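Local coordinates for UDP-N-acetylglucosamine 3-dehydrogenase (Acidithiobacillus ferrooxidans, PDB 7BVJ), which catalyses the NAD(+)-dependent oxidation of the glucosamine 3-position of UDP-N-acetylglucosamine to a ketone, a step in the synthesis of lipid A, at residues I116-Y128 against E259-E272. Residues are numbered along the deposited sequence; the frame is centred on the assembly and turned at random.
Sequences IGHIKRVHPAIQY and EAVDLAKRDALAAE
Two connections between the Rossmann domain and the C-terminal sheet domain run side by side, and Tyr128 and Val261 meet at the sheet end. With chi1 at 178°, Val261 swings CG1 over the Tyr128 ring, 3.6 Å from its centroid, a CH-pi contact over the middle of one face. Leu240 of the neighbouring strand touches both residues; a serine in place of Tyr128 would probably leave Val261 without its aromatic cover and open a gap beside Leu240. Leu263 straddles the start of helix 124-132, its CD1 3.7 Å from Ala125 CB, while Pro124 CG lies 3.3 Å from Ala264 O. This two-domain layout is that of the Gfo/Idh/MocA family, with strand 114-117 closing one side of the nucleotide-binding sheet. Arg266 crosses Gln127 nearly at right angles: its NH2 donates in the guanidinium plane to Gln127 OE1 at 2.6 Å, from above the amide carbonyl plane, and weakly to Val122 O. Its NE is buried without a partner. At the Rossmann end, Ala268 CB packs 3.6 Å from Ile119 CG1, and Val122 CG2 rests 3.5 Å from Ala268 O. The extended Glu272 side chain brings its carboxylate against the inverse gamma turn centred on Gly117.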
ATOM      1  N   ILE A 116      -0.265  -7.729  -3.029  1.00 20.84           N
ATOM      2  CA  ILE A 116      -0.648  -6.368  -3.376  1.00 20.60           C
ATOM      3  C   ILE A 116       0.388  -5.432  -2.769  1.00 23.11           C
ATOM      4  O   ILE A 116       0.822  -5.633  -1.629  1.00 22.83           O
ATOM      5  CB  ILE A 116      -2.070  -6.027  -2.877  1.00 20.36           C
ATOM      6  CG1 ILE A 116      -3.049  -7.153  -3.204  1.00 21.87           C
ATOM      7  CG2 ILE A 116      -2.571  -4.734  -3.513  1.00 22.23           C
ATOM      8  CD1 ILE A 116      -3.068  -7.561  -4.679  1.00 20.50           C
ATOM      9  N   GLY A 117       0.782  -4.412  -3.528  1.00 19.92           N
ATOM     10  CA  GLY A 117       1.787  -3.463  -3.083  1.00 19.13           C
ATOM     11  C   GLY A 117       1.330  -2.443  -2.053  1.00 25.90           C
ATOM     12  O   GLY A 117       1.248  -1.248  -2.346  1.00 25.51           O
ATOM     13  N   HIS A 118       1.063  -2.898  -0.826  1.00 21.46           N
ATOM     14  CA  HIS A 118       0.676  -2.010   0.264  1.00 25.43           C
ATOM     15  C   HIS A 118       1.913  -1.721   1.108  1.00 24.71           C
ATOM     16  O   HIS A 118       2.129  -2.292   2.187  1.00 21.66           O
ATOM     17  CB  HIS A 118      -0.462  -2.623   1.067  1.00 25.25           C
ATOM     18  CG  HIS A 118      -1.800  -2.394   0.439  1.00 24.67           C
ATOM     19  ND1 HIS A 118      -2.360  -1.141   0.338  1.00 20.17           N
ATOM     20  CD2 HIS A 118      -2.666  -3.245  -0.158  1.00 22.99           C
ATOM     21  CE1 HIS A 118      -3.531  -1.231  -0.265  1.00 23.24           C
ATOM     22  NE2 HIS A 118      -3.738  -2.497  -0.584  1.00 28.67           N
ATOM     23  N   ILE A 119       2.697  -0.761   0.607  1.00 21.99           N
ATOM     24  CA  ILE A 119       4.064  -0.523   1.060  1.00 25.90           C
ATOM     25  C   ILE A 119       4.145  -0.164   2.545  1.00 25.69           C
ATOM     26  O   ILE A 119       5.113  -0.545   3.220  1.00 23.43           O
ATOM     27  CB  ILE A 119       4.727   0.554   0.171  1.00 29.67           C
ATOM     28  CG1 ILE A 119       6.242   0.600   0.413  1.00 30.17           C
ATOM     29  CG2 ILE A 119       4.069   1.941   0.365  1.00 23.89           C
ATOM     30  CD1 ILE A 119       7.059   1.048  -0.792  1.00 27.31           C
ATOM     31  N   LYS A 120       3.140   0.522   3.096  1.00 26.65           N
ATOM     32  CA  LYS A 120       3.133   1.070   4.482  1.00 24.05           C
ATOM     33  C   LYS A 120       3.217  -0.056   5.508  1.00 25.05           C
ATOM     34  O   LYS A 120       3.563   0.198   6.587  1.00 25.85           O
ATOM     35  CB  LYS A 120       1.870   1.903   4.696  1.00 29.49           C
ATOM     36  CG  LYS A 120       2.030   3.390   4.881  1.00 28.01           C
ATOM     37  CD  LYS A 120       2.283   4.139   3.630  1.00 34.19           C
ATOM     38  CE  LYS A 120       3.703   4.655   3.603  1.00 35.72           C
ATOM     39  NZ  LYS A 120       4.046   5.178   2.272  1.00 36.62           N
ATOM     40  N   ARG A 121       2.873  -1.264   5.120  1.00 25.67           N
ATOM     41  CA  ARG A 121       2.985  -2.387   6.035  1.00 27.40           C
ATOM     42  C   ARG A 121       4.432  -2.682   6.386  1.00 28.33           C
ATOM     43  O   ARG A 121       4.694  -3.204   7.475  1.00 33.75           O
ATOM     44  CB  ARG A 121       2.353  -3.640   5.444  1.00 23.43           C
ATOM     45  CG  ARG A 121       0.859  -3.605   5.260  1.00 19.90           C
ATOM     46  CD  ARG A 121       0.341  -4.981   4.974  1.00 23.66           C
ATOM     47  NE  ARG A 121      -1.119  -5.032   4.924  1.00 23.99           N
ATOM     48  CZ  ARG A 121      -1.815  -6.134   5.171  1.00 20.90           C
ATOM     49  NH1 ARG A 121      -1.176  -7.251   5.464  1.00 26.28           N
ATOM     50  NH2 ARG A 121      -3.133  -6.125   5.117  1.00 21.66           N
ATOM     51  N   VAL A 122       5.381  -2.397   5.486  1.00 25.26           N
ATOM     52  CA  VAL A 122       6.786  -2.697   5.762  1.00 28.78           C
ATOM     53  C   VAL A 122       7.535  -1.465   6.264  1.00 24.43           C
ATOM     54  O   VAL A 122       8.755  -1.520   6.461  1.00 27.35           O
ATOM     55  CB  VAL A 122       7.494  -3.344   4.544  1.00 30.94           C
ATOM     56  CG1 VAL A 122       6.694  -4.521   3.990  1.00 26.65           C
ATOM     57  CG2 VAL A 122       7.772  -2.345   3.451  1.00 23.12           C
ATOM     58  N   HIS A 123       6.824  -0.365   6.506  1.00 26.71           N
ATOM     59  CA  HIS A 123       7.433   0.807   7.116  1.00 22.66           C
ATOM     60  C   HIS A 123       8.063   0.434   8.459  1.00 25.66           C
ATOM     61  O   HIS A 123       7.486  -0.356   9.214  1.00 23.64           O
ATOM     62  CB  HIS A 123       6.396   1.914   7.322  1.00 23.92           C
ATOM     63  CG  HIS A 123       7.008   3.249   7.611  1.00 21.53           C
ATOM     64  ND1 HIS A 123       7.548   3.569   8.838  1.00 31.68           N
ATOM     65  CD2 HIS A 123       7.215   4.328   6.819  1.00 28.72           C
ATOM     66  CE1 HIS A 123       8.045   4.794   8.794  1.00 27.63           C
ATOM     67  NE2 HIS A 123       7.854   5.278   7.579  1.00 24.48           N
ATOM     68  N   PRO A 124       9.253   0.964   8.776  1.00 28.79           N
ATOM     69  CA  PRO A 124       9.941   0.540  10.012  1.00 23.63           C
ATOM     70  C   PRO A 124       9.124   0.750  11.284  1.00 28.63           C
ATOM     71  O   PRO A 124       9.189  -0.072  12.212  1.00 27.57           O
ATOM     72  CB  PRO A 124      11.218   1.397  10.009  1.00 23.52           C
ATOM     73  CG  PRO A 124      11.455   1.748   8.579  1.00 31.00           C
ATOM     74  CD  PRO A 124      10.108   1.799   7.905  1.00 24.08           C
ATOM     75  N   ALA A 125       8.349   1.833  11.357  1.00 28.45           N
ATOM     76  CA  ALA A 125       7.557   2.077  12.556  1.00 24.88           C
ATOM     77  C   ALA A 125       6.466   1.029  12.714  1.00 23.74           C
ATOM     78  O   ALA A 125       6.200   0.555  13.831  1.00 23.89           O
ATOM     79  CB  ALA A 125       6.953   3.478  12.508  1.00 25.50           C
ATOM     80  N   ILE A 126       5.848   0.631  11.603  1.00 21.95           N
ATOM     81  CA  ILE A 126       4.774  -0.355  11.679  1.00 23.34           C
ATOM     82  C   ILE A 126       5.346  -1.724  12.031  1.00 25.79           C
ATOM     83  O   ILE A 126       4.752  -2.477  12.807  1.00 27.75           O
ATOM     84  CB  ILE A 126       3.974  -0.387  10.362  1.00 23.23           C
ATOM     85  CG1 ILE A 126       2.825   0.627  10.374  1.00 27.53           C
ATOM     86  CG2 ILE A 126       3.318  -1.754  10.175  1.00 20.97           C
ATOM     87  CD1 ILE A 126       3.173   2.015  10.835  1.00 30.01           C
ATOM     88  N   GLN A 127       6.506  -2.068  11.474  1.00 24.96           N
ATOM     89  CA  GLN A 127       7.117  -3.347  11.813  1.00 31.57           C
ATOM     90  C   GLN A 127       7.463  -3.394  13.291  1.00 24.81           C
ATOM     91  O   GLN A 127       7.210  -4.398  13.964  1.00 28.84           O
ATOM     92  CB  GLN A 127       8.362  -3.586  10.953  1.00 31.55           C
ATOM     93  CG  GLN A 127       9.095  -4.907  11.238  1.00 39.30           C
ATOM     94  CD  GLN A 127       9.771  -5.485   9.993  1.00 53.51           C
ATOM     95  OE1 GLN A 127       9.246  -5.378   8.875  1.00 57.60           O
ATOM     96  NE2 GLN A 127      10.943  -6.099  10.182  1.00 51.55           N
ATOM     97  N   TYR A 128       8.010  -2.294  13.817  1.00 28.04           N
ATOM     98  CA  TYR A 128       8.342  -2.247  15.233  1.00 25.13           C
ATOM     99  C   TYR A 128       7.098  -2.394  16.099  1.00 26.73           C
ATOM    100  O   TYR A 128       7.115  -3.110  17.111  1.00 23.74           O
ATOM    101  CB  TYR A 128       9.067  -0.942  15.560  1.00 24.08           C
ATOM    102  CG  TYR A 128       9.471  -0.857  17.022  1.00 32.66           C
ATOM    103  CD1 TYR A 128       8.608  -0.321  17.970  1.00 27.34           C
ATOM    104  CD2 TYR A 128      10.705  -1.323  17.450  1.00 29.94           C
ATOM    105  CE1 TYR A 128       8.961  -0.249  19.290  1.00 33.71           C
ATOM    106  CE2 TYR A 128      11.066  -1.251  18.772  1.00 34.94           C
ATOM    107  CZ  TYR A 128      10.189  -0.714  19.685  1.00 28.18           C
ATOM    108  OH  TYR A 128      10.545  -0.634  21.002  1.00 38.00           O
ATOM    109  N   GLU A 259       9.016   7.439  25.244  1.00 30.66           N
ATOM    110  CA  GLU A 259      10.138   6.675  24.720  1.00 31.69           C
ATOM    111  C   GLU A 259      10.244   6.953  23.225  1.00 31.79           C
ATOM    112  O   GLU A 259       9.334   6.624  22.456  1.00 26.72           O
ATOM    113  CB  GLU A 259       9.960   5.186  24.984  1.00 27.71           C
ATOM    114  CG  GLU A 259      10.817   4.339  24.067  1.00 35.78           C
ATOM    115  CD  GLU A 259      10.503   2.874  24.175  1.00 38.18           C
ATOM    116  OE1 GLU A 259      11.467   2.080  24.140  1.00 41.70           O
ATOM    117  OE2 GLU A 259       9.303   2.522  24.306  1.00 38.87           O
ATOM    118  N   ALA A 260      11.341   7.600  22.869  1.00 29.61           N
ATOM    119  CA  ALA A 260      11.692   7.910  21.474  1.00 38.74           C
ATOM    120  C   ALA A 260      12.283   6.637  20.881  1.00 30.73           C
ATOM    121  O   ALA A 260      13.316   6.223  21.334  1.00 35.64           O
ATOM    122  CB  ALA A 260      12.642   9.078  21.441  1.00 36.67           C
ATOM    123  N   VAL A 261      11.589   6.029  19.936  1.00 34.48           N
ATOM    124  CA  VAL A 261      12.012   4.714  19.378  1.00 30.40           C
ATOM    125  C   VAL A 261      13.042   4.898  18.277  1.00 39.62           C
ATOM    126  O   VAL A 261      12.830   5.610  17.323  1.00 37.30           O
ATOM    127  CB  VAL A 261      10.851   3.815  18.932  1.00 27.36           C
ATOM    128  CG1 VAL A 261      11.341   2.523  18.338  1.00 31.92           C
ATOM    129  CG2 VAL A 261       9.944   3.509  20.073  1.00 26.52           C
ATOM    130  N   ASP A 262      14.161   4.200  18.430  1.00 34.79           N
ATOM    131  CA  ASP A 262      15.249   4.302  17.440  1.00 34.54           C
ATOM    132  C   ASP A 262      14.911   3.459  16.206  1.00 38.60           C
ATOM    133  O   ASP A 262      15.089   2.263  16.173  1.00 35.33           O
ATOM    134  CB  ASP A 262      16.621   4.089  18.063  1.00 47.39           C
ATOM    135  CG  ASP A 262      17.187   5.282  18.803  1.00 49.44           C
ATOM    136  OD1 ASP A 262      16.828   6.417  18.474  1.00 51.12           O
ATOM    137  OD2 ASP A 262      17.988   5.050  19.701  1.00 53.97           O
ATOM    138  N   LEU A 263      14.436   4.141  15.196  1.00 37.27           N
ATOM    139  CA  LEU A 263      14.051   3.472  13.917  1.00 37.13           C
ATOM    140  C   LEU A 263      15.158   3.561  12.866  1.00 34.61           C
ATOM    141  O   LEU A 263      15.665   4.620  12.623  1.00 37.28           O
ATOM    142  CB  LEU A 263      12.777   4.056  13.292  1.00 35.80           C
ATOM    143  CG  LEU A 263      11.447   3.948  14.028  1.00 29.97           C
ATOM    144  CD1 LEU A 263      10.356   4.641  13.243  1.00 28.93           C
ATOM    145  CD2 LEU A 263      11.073   2.522  14.310  1.00 26.06           C
ATOM    146  N   ALA A 264      15.430   2.450  12.221  1.00 34.68           N
ATOM    147  CA  ALA A 264      16.404   2.381  11.117  1.00 38.61           C
ATOM    148  C   ALA A 264      15.680   2.671   9.803  1.00 38.46           C
ATOM    149  O   ALA A 264      14.574   2.183   9.642  1.00 34.18           O
ATOM    150  CB  ALA A 264      16.980   0.999  11.078  1.00 40.17           C
ATOM    151  N   LYS A 265      16.299   3.460   8.929  1.00 35.78           N
ATOM    152  CA  LYS A 265      15.714   3.729   7.597  1.00 40.92           C
ATOM    153  C   LYS A 265      16.106   2.571   6.684  1.00 38.63           C
ATOM    154  O   LYS A 265      17.251   2.220   6.700  1.00 37.91           O
ATOM    155  CB  LYS A 265      16.191   5.054   6.984  1.00 41.73           C
ATOM    156  CG  LYS A 265      16.625   6.163   7.934  1.00 41.40           C
ATOM    157  CD  LYS A 265      17.587   7.207   7.333  1.00 38.21           C
ATOM    158  CE  LYS A 265      18.899   7.379   8.077  1.00 45.89           C
ATOM    159  NZ  LYS A 265      19.903   8.284   7.458  1.00 20.75           N
ATOM    160  N   ARG A 266      15.150   1.962   5.993  1.00 36.22           N
ATOM    161  CA  ARG A 266      15.459   0.937   5.003  1.00 40.72           C
ATOM    162  C   ARG A 266      14.633   1.163   3.738  1.00 35.29           C
ATOM    163  O   ARG A 266      13.686   1.950   3.711  1.00 34.42           O
ATOM    164  CB  ARG A 266      15.241  -0.479   5.559  1.00 34.51           C
ATOM    165  CG  ARG A 266      13.817  -0.973   5.490  1.00 34.47           C
ATOM    166  CD  ARG A 266      13.715  -2.385   6.020  1.00 40.74           C
ATOM    167  NE  ARG A 266      12.330  -2.846   6.100  1.00 44.01           N
ATOM    168  CZ  ARG A 266      11.883  -3.704   7.014  1.00 53.45           C
ATOM    169  NH1 ARG A 266      12.715  -4.177   7.941  1.00 50.88           N
ATOM    170  NH2 ARG A 266      10.602  -4.080   7.017  1.00 49.33           N
ATOM    171  N   ASP A 267      15.030   0.475   2.671  1.00 34.03           N
ATOM    172  CA  ASP A 267      14.332   0.540   1.391  1.00 35.10           C
ATOM    173  C   ASP A 267      13.018  -0.229   1.494  1.00 28.11           C
ATOM    174  O   ASP A 267      13.019  -1.456   1.585  1.00 28.43           O
ATOM    175  CB  ASP A 267      15.227  -0.044   0.300  1.00 32.05           C
ATOM    176  CG  ASP A 267      14.854   0.439  -1.091  1.00 37.07           C
ATOM    177  OD1 ASP A 267      13.643   0.562  -1.409  1.00 31.30           O
ATOM    178  OD2 ASP A 267      15.793   0.694  -1.871  1.00 41.33           O
ATOM    179  N   ALA A 268      11.892   0.482   1.488  1.00 30.36           N
ATOM    180  CA  ALA A 268      10.609  -0.190   1.681  1.00 30.01           C
ATOM    181  C   ALA A 268      10.239  -1.055   0.477  1.00 28.87           C
ATOM    182  O   ALA A 268       9.757  -2.184   0.633  1.00 31.84           O
ATOM    183  CB  ALA A 268       9.519   0.847   1.965  1.00 26.49           C
ATOM    184  N   LEU A 269      10.454  -0.548  -0.731  1.00 28.15           N
ATOM    185  CA  LEU A 269      10.040  -1.297  -1.911  1.00 26.62           C
ATOM    186  C   LEU A 269      10.935  -2.516  -2.132  1.00 23.45           C
ATOM    187  O   LEU A 269      10.451  -3.594  -2.509  1.00 22.11           O
ATOM    188  CB  LEU A 269      10.035  -0.360  -3.127  1.00 23.24           C
ATOM    189  CG  LEU A 269       9.779  -1.026  -4.482  1.00 23.76           C
ATOM    190  CD1 LEU A 269       8.376  -1.593  -4.514  1.00 21.93           C
ATOM    191  CD2 LEU A 269      10.018  -0.062  -5.631  1.00 19.96           C
ATOM    192  N   ALA A 270      12.242  -2.375  -1.892  1.00 24.58           N
ATOM    193  CA  ALA A 270      13.118  -3.547  -1.866  1.00 27.63           C
ATOM    194  C   ALA A 270      12.644  -4.576  -0.843  1.00 23.49           C
ATOM    195  O   ALA A 270      12.666  -5.780  -1.111  1.00 19.45           O
ATOM    196  CB  ALA A 270      14.562  -3.131  -1.562  1.00 30.73           C
ATOM    197  N   ALA A 271      12.242  -4.121   0.348  1.00 25.56           N
ATOM    198  CA  ALA A 271      11.757  -5.036   1.382  1.00 26.01           C
ATOM    199  C   ALA A 271      10.517  -5.784   0.910  1.00 20.74           C
ATOM    200  O   ALA A 271      10.396  -7.001   1.081  1.00 21.15           O
ATOM    201  CB  ALA A 271      11.444  -4.244   2.662  1.00 22.62           C
ATOM    202  N   GLU A 272       9.581  -5.055   0.313  1.00 19.72           N
ATOM    203  CA  GLU A 272       8.333  -5.642  -0.157  1.00 26.94           C
ATOM    204  C   GLU A 272       8.595  -6.642  -1.290  1.00 25.43           C
ATOM    205  O   GLU A 272       7.987  -7.722  -1.349  1.00 24.68           O
ATOM    206  CB  GLU A 272       7.411  -4.476  -0.559  1.00 24.06           C
ATOM    207  CG  GLU A 272       6.173  -4.731  -1.368  1.00 29.49           C
ATOM    208  CD  GLU A 272       5.297  -3.456  -1.501  1.00 30.87           C
ATOM    209  OE1 GLU A 272       4.265  -3.312  -0.808  1.00 26.80           O
ATOM    210  OE2 GLU A 272       5.663  -2.571  -2.292  1.00 29.53           O
TER